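Ribose-phosphate pyrophosphokinase (Sulfolobus solfataricus, PDB 4TWB) catalyses the transfer of the pyrophosphoryl (diphosphoryl) group from ATP to ribose 5-phosphate, making the nucleotide precursor PRPP and releasing AMP, with magnesium as cofactor. Local coordinates at residues 120-125 / 140-145; 205-210 / 233-238; 240-245 / 260-265. One frame throughout, in Å; residues are numbered along the deposited sequence.

Overall arrangement
Interactions 1 and 3 are buried pairings of neighbouring parallel strands, one in each of the two large sheets, whereas interaction 2 is a partly buried meeting of turns at the periphery, about 29 Å between its centre and that of the chain. Valine, alanine and threonine side chains dominate the two strand pairs; glycines and outward lysines mark the turns. Interaction 1 adds a polar cluster around a buried glutamate. It meets interaction 3 where Ile245 packs on Val124, Glu125 and Pro144, so the two sheets approach each other there. Interactions 2 and 3 share the second sheet: strand 239-244 follows segment 233-238, and Tyr233 reaches Gly261.

Interaction 1: 120-125 / 140-145; sequences TLVVVE and KIVHPY
Val142 rests against two valines of the adjacent strand: its CG2 meets Val122 CG1 at 3.8 Å, and its CB lies 3.9 Å from Val124 CG2. Beta-branched valines suit this buried strand face, since their forked methyls fill the spaces between neighbours. Lys140 shares the face through CB and CG; its chain then extends outward, and NZ forms a salt bridge with the terminal carboxylate of Leu291. Pro144, at the N-cap of helix 145-155, brings CG to 3.7 Å from Val124 CG1.

Between the backbones, four hydrogen bonds alternate in direction, as parallel register requires. Lys140 uses both its N, bonded to Leu121 O, and its O, which accepts from Val123 N; Val142 does the same with Val123 O, at 2.8 Å from its N, and with Glu125 N.

Beyond the strand ends, Glu125 bends at chi2 (-59°), which turns its carboxylate towards the side chains after the second strand. His143 ND1 donates to OE2 at the ring edge, though the modelled separation is doubtfully short. Tyr145 OH makes a weak hydrogen bond to the same carboxylate, and His143 CB sits over the tyrosine ring. OE1 also forms a salt bridge with Arg171, so the buried carboxylate has a cationic partner.

This is parallel strand pairing as in PRTase-like alpha/beta domains, with strand 138-142 outermost in its seven-stranded mixed sheet.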
loop_
_atom_site.group_PDB
_atom_site.type_symbol
_atom_site.label_atom_id
_atom_site.label_comp_id
_atom_site.label_asym_id
_atom_site.label_seq_id
_atom_site.Cartn_x
_atom_site.Cartn_y
_atom_site.Cartn_z
ATOM N N THR A 120 -17.348 -10.581 7.481
ATOM C CA THR A 120 -18.346 -10.124 6.538
ATOM C C THR A 120 -17.818 -8.907 5.821
ATOM O O THR A 120 -17.350 -7.961 6.459
ATOM C CB THR A 120 -19.671 -9.780 7.254
ATOM O OG1 THR A 120 -20.427 -10.980 7.464
ATOM C CG2 THR A 120 -20.498 -8.827 6.422
ATOM N N LEU A 121 -17.902 -8.941 4.492
ATOM C CA LEU A 121 -17.468 -7.833 3.637
ATOM C C LEU A 121 -18.646 -7.103 2.981
ATOM O O LEU A 121 -19.486 -7.728 2.323
ATOM C CB LEU A 121 -16.506 -8.364 2.576
ATOM C CG LEU A 121 -16.087 -7.460 1.424
ATOM C CD1 LEU A 121 -15.447 -6.202 1.942
ATOM C CD2 LEU A 121 -15.118 -8.204 0.520
ATOM N N VAL A 122 -18.706 -5.785 3.169
ATOM C CA VAL A 122 -19.768 -4.956 2.599
ATOM C C VAL A 122 -19.191 -3.978 1.586
ATOM O O VAL A 122 -18.348 -3.151 1.934
ATOM C CB VAL A 122 -20.485 -4.134 3.680
ATOM C CG1 VAL A 122 -21.576 -3.321 3.049
ATOM C CG2 VAL A 122 -21.050 -5.037 4.740
ATOM N N VAL A 123 -19.648 -4.056 0.339
ATOM C CA VAL A 123 -19.104 -3.212 -0.729
ATOM C C VAL A 123 -20.210 -2.497 -1.500
ATOM O O VAL A 123 -21.281 -3.060 -1.733
ATOM C CB VAL A 123 -18.297 -4.041 -1.737
ATOM C CG1 VAL A 123 -17.633 -3.142 -2.735
ATOM C CG2 VAL A 123 -17.249 -4.869 -1.013
ATOM N N VAL A 124 -19.959 -1.257 -1.895
ATOM C CA VAL A 124 -20.913 -0.518 -2.699
ATOM C C VAL A 124 -20.509 -0.583 -4.184
ATOM O O VAL A 124 -19.359 -0.328 -4.522
ATOM C CB VAL A 124 -21.013 0.934 -2.227
ATOM C CG1 VAL A 124 -22.041 1.701 -3.062
ATOM C CG2 VAL A 124 -21.388 0.978 -0.768
ATOM N N GLU A 125 -21.457 -0.929 -5.055
ATOM C CA GLU A 125 -21.199 -1.077 -6.491
ATOM C C GLU A 125 -19.816 -1.619 -6.814
ATOM O O GLU A 125 -18.973 -0.908 -7.371
ATOM C CB GLU A 125 -21.411 0.230 -7.280
ATOM C CG GLU A 125 -22.836 0.601 -7.553
ATOM C CD GLU A 125 -23.585 -0.447 -8.335
ATOM O OE1 GLU A 125 -23.401 -0.550 -9.569
ATOM O OE2 GLU A 125 -24.390 -1.153 -7.704
ATOM N N LYS A 140 -22.083 -8.845 1.462
ATOM C CA LYS A 140 -23.248 -7.982 1.338
ATOM C C LYS A 140 -22.926 -6.876 0.347
ATOM O O LYS A 140 -22.168 -5.949 0.658
ATOM C CB LYS A 140 -23.675 -7.425 2.694
ATOM C CG LYS A 140 -23.971 -8.533 3.667
ATOM C CD LYS A 140 -25.021 -8.185 4.694
ATOM C CE LYS A 140 -25.640 -9.473 5.253
ATOM N NZ LYS A 140 -26.464 -9.246 6.480
ATOM N N ILE A 141 -23.475 -7.007 -0.860
ATOM C CA ILE A 141 -23.333 -5.988 -1.895
ATOM C C ILE A 141 -24.402 -4.892 -1.736
ATOM O O ILE A 141 -25.546 -5.173 -1.390
ATOM C CB ILE A 141 -23.419 -6.640 -3.277
ATOM C CG1 ILE A 141 -22.436 -7.811 -3.339
ATOM C CG2 ILE A 141 -23.163 -5.636 -4.366
ATOM C CD1 ILE A 141 -22.319 -8.462 -4.698
ATOM N N VAL A 142 -24.012 -3.639 -1.945
ATOM C CA VAL A 142 -24.937 -2.523 -1.789
ATOM C C VAL A 142 -25.068 -1.789 -3.107
ATOM O O VAL A 142 -24.079 -1.264 -3.618
ATOM C CB VAL A 142 -24.455 -1.509 -0.722
ATOM C CG1 VAL A 142 -25.453 -0.360 -0.604
ATOM C CG2 VAL A 142 -24.260 -2.174 0.623
ATOM N N HIS A 143 -26.279 -1.761 -3.661
ATOM C CA HIS A 143 -26.552 -0.983 -4.870
ATOM C C HIS A 143 -27.400 0.214 -4.490
ATOM O O HIS A 143 -28.590 0.076 -4.252
ATOM C CB HIS A 143 -27.300 -1.837 -5.891
ATOM C CG HIS A 143 -26.599 -3.113 -6.255
ATOM N ND1 HIS A 143 -25.529 -3.155 -7.123
ATOM C CD2 HIS A 143 -26.827 -4.393 -5.882
ATOM C CE1 HIS A 143 -25.122 -4.403 -7.266
ATOM N NE2 HIS A 143 -25.897 -5.176 -6.527
ATOM N N PRO A 144 -26.796 1.402 -4.433
ATOM C CA PRO A 144 -27.535 2.568 -3.930
ATOM C C PRO A 144 -28.459 3.180 -4.997
ATOM O O PRO A 144 -28.529 4.405 -5.125
ATOM C CB PRO A 144 -26.415 3.564 -3.604
ATOM C CG PRO A 144 -25.208 3.086 -4.390
ATOM C CD PRO A 144 -25.530 1.795 -5.070
ATOM N N TYR A 145 -29.146 2.333 -5.756
ATOM C CA TYR A 145 -29.941 2.799 -6.888
ATOM C C TYR A 145 -31.074 3.738 -6.495
ATOM O O TYR A 145 -31.262 4.763 -7.136
ATOM C CB TYR A 145 -30.436 1.629 -7.739
ATOM C CG TYR A 145 -29.306 0.779 -8.306
ATOM C CD1 TYR A 145 -28.010 1.273 -8.386
ATOM C CD2 TYR A 145 -29.540 -0.506 -8.777
ATOM C CE1 TYR A 145 -26.978 0.513 -8.903
ATOM C CE2 TYR A 145 -28.506 -1.280 -9.296
ATOM C CZ TYR A 145 -27.232 -0.759 -9.360
ATOM O OH TYR A 145 -26.206 -1.518 -9.877
#

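Interaction 2: 205-210 / 233-238; sequences INLKGK and YSLGAK
Leu207 holds CG between its backbone N and carbonyl carbon (chi1 57°), a crowded position that carries CD1 across to a place 3.5 Å from Leu235 CB. The backbone of Leu235 presents CB to that methyl, and the two leucine side chains cross at about a right angle. The bend of Lys208 at chi2 lays CD 3.6 Å from Leu235 O. Leu207 CD1 also lies 4.2 Å from Ala237 CB, and the short side chain of Ala237 fits the buried place beside Leu207 CD1 and Val212.

Two backbone hydrogen bonds tie the segments. Gly209 N donates to Gly236 O at 2.7 Å, arriving 58° out of the carbonyl plane, and Lys238 N donates to Lys210 O at 2.9 Å, likewise from above the plane. Both glycines have positive phi. Gly209 is the third residue of the type II turn from Leu207 to Lys210, where that backbone favours glycine; Gly236 is the C-prime residue of the Schellman motif ending helix 223-233, and a CB there would be directed at Lys208 and also pressed against the carbonyl O of Leu235, reason enough for glycine. Lys238 touches with its first carbon, CB lying 3.5 Å from Gly209 O, while its extended chain leads the charged end away, as suits an exposed turn.

Beneath the turns, Leu207 reaches Phe160 of strand 159-163 and, with Ala237, packs on Val212 of strand 211-216. The contact thus sets the turn entering strand 211-216 beside the link from helix 223-233 to strand 239-244.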
loop_
_atom_site.group_PDB
_atom_site.type_symbol
_atom_site.label_atom_id
_atom_site.label_comp_id
_atom_site.label_asym_id
_atom_site.label_seq_id
_atom_site.Cartn_x
_atom_site.Cartn_y
_atom_site.Cartn_z
ATOM N N ILE A 205 -33.535 5.828 -28.164
ATOM C CA ILE A 205 -32.962 6.718 -29.186
ATOM C C ILE A 205 -33.793 7.996 -29.401
ATOM O O ILE A 205 -33.296 9.004 -29.919
ATOM C CB ILE A 205 -32.656 5.959 -30.511
ATOM C CG1 ILE A 205 -31.227 5.410 -30.476
ATOM C CG2 ILE A 205 -32.829 6.864 -31.726
ATOM C CD1 ILE A 205 -30.765 4.955 -29.094
ATOM N N ASN A 206 -35.051 7.946 -28.973
ATOM C CA ASN A 206 -35.899 9.119 -28.920
ATOM C C ASN A 206 -35.531 9.919 -27.680
ATOM O O ASN A 206 -36.397 10.414 -26.958
ATOM C CB ASN A 206 -37.377 8.719 -28.887
ATOM C CG ASN A 206 -38.307 9.855 -29.311
ATOM O OD1 ASN A 206 -37.976 11.036 -29.177
ATOM N ND2 ASN A 206 -39.481 9.496 -29.820
ATOM N N LEU A 207 -34.231 10.021 -27.423
ATOM C CA LEU A 207 -33.730 10.892 -26.374
ATOM C C LEU A 207 -33.742 12.310 -26.917
ATOM O O LEU A 207 -33.445 13.267 -26.210
ATOM C CB LEU A 207 -32.334 10.461 -25.920
ATOM C CG LEU A 207 -31.203 10.362 -26.941
ATOM C CD1 LEU A 207 -30.512 11.710 -27.117
ATOM C CD2 LEU A 207 -30.212 9.313 -26.488
ATOM N N LYS A 208 -34.097 12.413 -28.193
ATOM C CA LYS A 208 -34.364 13.679 -28.859
ATOM C C LYS A 208 -35.083 14.638 -27.907
ATOM O O LYS A 208 -36.175 14.348 -27.425
ATOM C CB LYS A 208 -35.218 13.415 -30.108
ATOM C CG LYS A 208 -35.353 14.576 -31.081
ATOM C CD LYS A 208 -34.274 14.540 -32.154
ATOM C CE LYS A 208 -34.396 15.733 -33.097
ATOM N NZ LYS A 208 -33.249 15.814 -34.043
ATOM N N GLY A 209 -34.443 15.767 -27.618
ATOM C CA GLY A 209 -35.041 16.820 -26.814
ATOM C C GLY A 209 -35.125 16.574 -25.320
ATOM O O GLY A 209 -35.654 17.410 -24.584
ATOM N N LYS A 210 -34.604 15.436 -24.866
ATOM C CA LYS A 210 -34.674 15.062 -23.450
ATOM C C LYS A 210 -33.407 15.414 -22.658
ATOM O O LYS A 210 -32.337 15.596 -23.232
ATOM C CB LYS A 210 -34.996 13.573 -23.298
ATOM C CG LYS A 210 -36.336 13.183 -23.881
ATOM C CD LYS A 210 -36.915 11.962 -23.190
ATOM C CE LYS A 210 -38.273 11.568 -23.778
ATOM N NZ LYS A 210 -39.261 12.692 -23.721
ATOM N N TYR A 233 -25.736 14.471 -27.690
ATOM C CA TYR A 233 -25.965 15.765 -28.305
ATOM C C TYR A 233 -26.258 15.628 -29.794
ATOM O O TYR A 233 -27.071 16.370 -30.343
ATOM C CB TYR A 233 -24.785 16.705 -28.049
ATOM C CG TYR A 233 -24.805 17.313 -26.666
ATOM C CD1 TYR A 233 -25.896 18.055 -26.241
ATOM C CD2 TYR A 233 -23.736 17.151 -25.784
ATOM C CE1 TYR A 233 -25.935 18.621 -24.979
ATOM C CE2 TYR A 233 -23.764 17.716 -24.514
ATOM C CZ TYR A 233 -24.870 18.451 -24.115
ATOM O OH TYR A 233 -24.934 19.024 -22.857
ATOM N N SER A 234 -25.606 14.666 -30.438
ATOM C CA SER A 234 -25.863 14.372 -31.841
ATOM C C SER A 234 -27.122 13.527 -32.013
ATOM O O SER A 234 -27.309 12.871 -33.029
ATOM C CB SER A 234 -24.671 13.661 -32.475
ATOM O OG SER A 234 -24.863 12.256 -32.465
ATOM N N LEU A 235 -27.982 13.540 -31.007
ATOM C CA LEU A 235 -29.262 12.845 -31.081
ATOM C C LEU A 235 -30.349 13.714 -30.465
ATOM O O LEU A 235 -31.468 13.271 -30.228
ATOM C CB LEU A 235 -29.200 11.482 -30.392
ATOM C CG LEU A 235 -28.519 10.355 -31.171
ATOM C CD1 LEU A 235 -28.697 9.021 -30.473
ATOM C CD2 LEU A 235 -29.066 10.283 -32.589
ATOM N N GLY A 236 -29.998 14.966 -30.203
ATOM C CA GLY A 236 -30.970 15.953 -29.791
ATOM C C GLY A 236 -31.072 16.167 -28.299
ATOM O O GLY A 236 -31.985 16.833 -27.833
ATOM N N ALA A 237 -30.136 15.613 -27.543
ATOM C CA ALA A 237 -30.131 15.812 -26.100
ATOM C C ALA A 237 -30.252 17.294 -25.774
ATOM O O ALA A 237 -29.509 18.107 -26.300
ATOM C CB ALA A 237 -28.879 15.238 -25.495
ATOM N N LYS A 238 -31.208 17.640 -24.924
ATOM C CA LYS A 238 -31.369 19.012 -24.485
ATOM C C LYS A 238 -30.216 19.372 -23.554
ATOM O O LYS A 238 -29.705 20.495 -23.567
ATOM C CB LYS A 238 -32.714 19.185 -23.778
ATOM C CG LYS A 238 -33.006 20.600 -23.297
ATOM C CD LYS A 238 -34.403 20.726 -22.705
ATOM C CE LYS A 238 -34.590 22.063 -21.997
ATOM N NZ LYS A 238 -35.649 21.997 -20.947
#

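Interaction 3: 240-245 / 260-265; sequences VTAAAI and VGVKTL
Backbone hydrogen bonding joins strands 240-244 and 262-265, which run parallel with the axes of these short segments at 32°. Ala242 N donates to Thr264 O at 3.2 Å in an almost straight bond (175°), while the bond from Lys263 N to Val240 O is long, 3.3 Å. In a regular parallel pair the carbonyl of Lys263 would accept from Ala242; here the acceptor lies one residue further on, and the extra residue makes a beta bulge in the second strand. Ala242 O is also approached by Leu265 CA, in a CA-H...O contact of 3.5 Å.

Apolar contacts fill one side of the pair. Ala242 CB touches both Leu265 CD2 (3.6 Å) and Val262 CG1 (3.9 Å); a single methyl, it leaves room for the two larger side chains. Val262 CG2 also reaches Val240 CG1, at 4.1 Å, a looser touch between branched residues suited to a buried strand.

On the other side the threonines run alongside each other, pointing the same way. With chi1 at -65°, Thr241 has OG1 beside its backbone N and CG2 anti to that N, and this methyl packs on Thr264 CB at 3.7 Å and against Thr264 O. Exchanging Thr241 for an alanine removes this methyl and the hydroxyl, and would probably open a gap beside Thr264 CB.

These are two inner strands of the six-stranded parallel sheet of the phosphoribosyltransferase-like domain; the Ala242 side chain is about 8 Å from Gly222 of the ribose 5-phosphate site. Strand 211-216 bonds to the far edge of strand 239-244. Helix 253-259 links the pair and ends in a Schellman motif at Gly261, whose O receives the Tyr233 hydroxyl, while helix 223-233 packs Thr229 on Val240 and Val262.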
loop_
_atom_site.group_PDB
_atom_site.type_symbol
_atom_site.label_atom_id
_atom_site.label_comp_id
_atom_site.label_asym_id
_atom_site.label_seq_id
_atom_site.Cartn_x
_atom_site.Cartn_y
_atom_site.Cartn_z
ATOM N N VAL A 240 -26.894 17.119 -21.019
ATOM C CA VAL A 240 -26.286 15.877 -20.558
ATOM C C VAL A 240 -25.748 16.016 -19.139
ATOM O O VAL A 240 -25.013 16.942 -18.832
ATOM C CB VAL A 240 -25.157 15.399 -21.490
ATOM C CG1 VAL A 240 -24.481 14.176 -20.910
ATOM C CG2 VAL A 240 -25.703 15.100 -22.866
ATOM N N THR A 241 -26.158 15.100 -18.270
ATOM C CA THR A 241 -25.640 15.028 -16.917
ATOM C C THR A 241 -24.950 13.679 -16.768
ATOM O O THR A 241 -25.361 12.698 -17.384
ATOM C CB THR A 241 -26.759 15.156 -15.877
ATOM O OG1 THR A 241 -27.340 16.460 -15.953
ATOM C CG2 THR A 241 -26.214 14.954 -14.485
ATOM N N ALA A 242 -23.887 13.630 -15.974
ATOM C CA ALA A 242 -23.176 12.380 -15.747
ATOM C C ALA A 242 -23.243 11.973 -14.281
ATOM O O ALA A 242 -23.129 12.811 -13.390
ATOM C CB ALA A 242 -21.738 12.481 -16.215
ATOM N N ALA A 243 -23.443 10.682 -14.042
ATOM C CA ALA A 243 -23.566 10.159 -12.691
ATOM C C ALA A 243 -22.823 8.838 -12.538
ATOM O O ALA A 243 -22.889 7.971 -13.399
ATOM C CB ALA A 243 -25.036 9.984 -12.325
ATOM N N ALA A 244 -22.109 8.689 -11.437
ATOM C CA ALA A 244 -21.499 7.409 -11.113
ATOM C C ALA A 244 -21.477 7.215 -9.605
ATOM O O ALA A 244 -21.520 8.182 -8.841
ATOM C CB ALA A 244 -20.102 7.337 -11.675
ATOM N N ILE A 245 -21.418 5.969 -9.170
ATOM C CA ILE A 245 -21.276 5.701 -7.745
ATOM C C ILE A 245 -19.876 6.143 -7.248
ATOM O O ILE A 245 -19.751 6.883 -6.263
ATOM C CB ILE A 245 -21.552 4.211 -7.414
ATOM C CG1 ILE A 245 -23.026 3.875 -7.637
ATOM C CG2 ILE A 245 -21.161 3.896 -5.986
ATOM C CD1 ILE A 245 -23.418 3.641 -9.102
ATOM N N VAL A 260 -16.958 19.100 -23.135
ATOM C CA VAL A 260 -17.901 18.413 -24.015
ATOM C C VAL A 260 -19.338 18.718 -23.599
ATOM O O VAL A 260 -20.289 18.193 -24.176
ATOM C CB VAL A 260 -17.656 16.893 -24.034
ATOM C CG1 VAL A 260 -18.529 16.221 -25.064
ATOM C CG2 VAL A 260 -16.206 16.610 -24.343
ATOM N N GLY A 261 -19.484 19.575 -22.591
ATOM C CA GLY A 261 -20.784 20.084 -22.202
ATOM C C GLY A 261 -21.560 19.294 -21.163
ATOM O O GLY A 261 -22.785 19.364 -21.117
ATOM N N VAL A 262 -20.868 18.533 -20.326
ATOM C CA VAL A 262 -21.538 17.897 -19.210
ATOM C C VAL A 262 -21.722 18.943 -18.112
ATOM O O VAL A 262 -20.769 19.389 -17.471
ATOM C CB VAL A 262 -20.798 16.653 -18.711
ATOM C CG1 VAL A 262 -21.411 16.167 -17.418
ATOM C CG2 VAL A 262 -20.842 15.563 -19.762
ATOM N N LYS A 263 -22.970 19.352 -17.929
ATOM C CA LYS A 263 -23.305 20.424 -17.009
ATOM C C LYS A 263 -23.055 20.000 -15.566
ATOM O O LYS A 263 -22.273 20.622 -14.848
ATOM C CB LYS A 263 -24.780 20.822 -17.189
ATOM C CG LYS A 263 -25.165 22.125 -16.495
ATOM C CD LYS A 263 -26.679 22.274 -16.348
ATOM C CE LYS A 263 -27.388 22.194 -17.692
ATOM N NZ LYS A 263 -28.860 22.413 -17.562
ATOM N N THR A 264 -23.721 18.923 -15.164
ATOM C CA THR A 264 -23.771 18.515 -13.771
ATOM C C THR A 264 -23.059 17.187 -13.576
ATOM O O THR A 264 -23.055 16.341 -14.470
ATOM C CB THR A 264 -25.234 18.366 -13.301
ATOM O OG1 THR A 264 -25.997 19.494 -13.750
ATOM C CG2 THR A 264 -25.320 18.272 -11.796
ATOM N N LEU A 265 -22.456 17.010 -12.405
ATOM C CA LEU A 265 -21.834 15.740 -12.036
ATOM C C LEU A 265 -22.415 15.184 -10.749
ATOM O O LEU A 265 -22.425 15.868 -9.725
ATOM C CB LEU A 265 -20.333 15.894 -11.867
ATOM C CG LEU A 265 -19.520 15.767 -13.143
ATOM C CD1 LEU A 265 -18.060 15.763 -12.787
ATOM C CD2 LEU A 265 -19.893 14.497 -13.880
#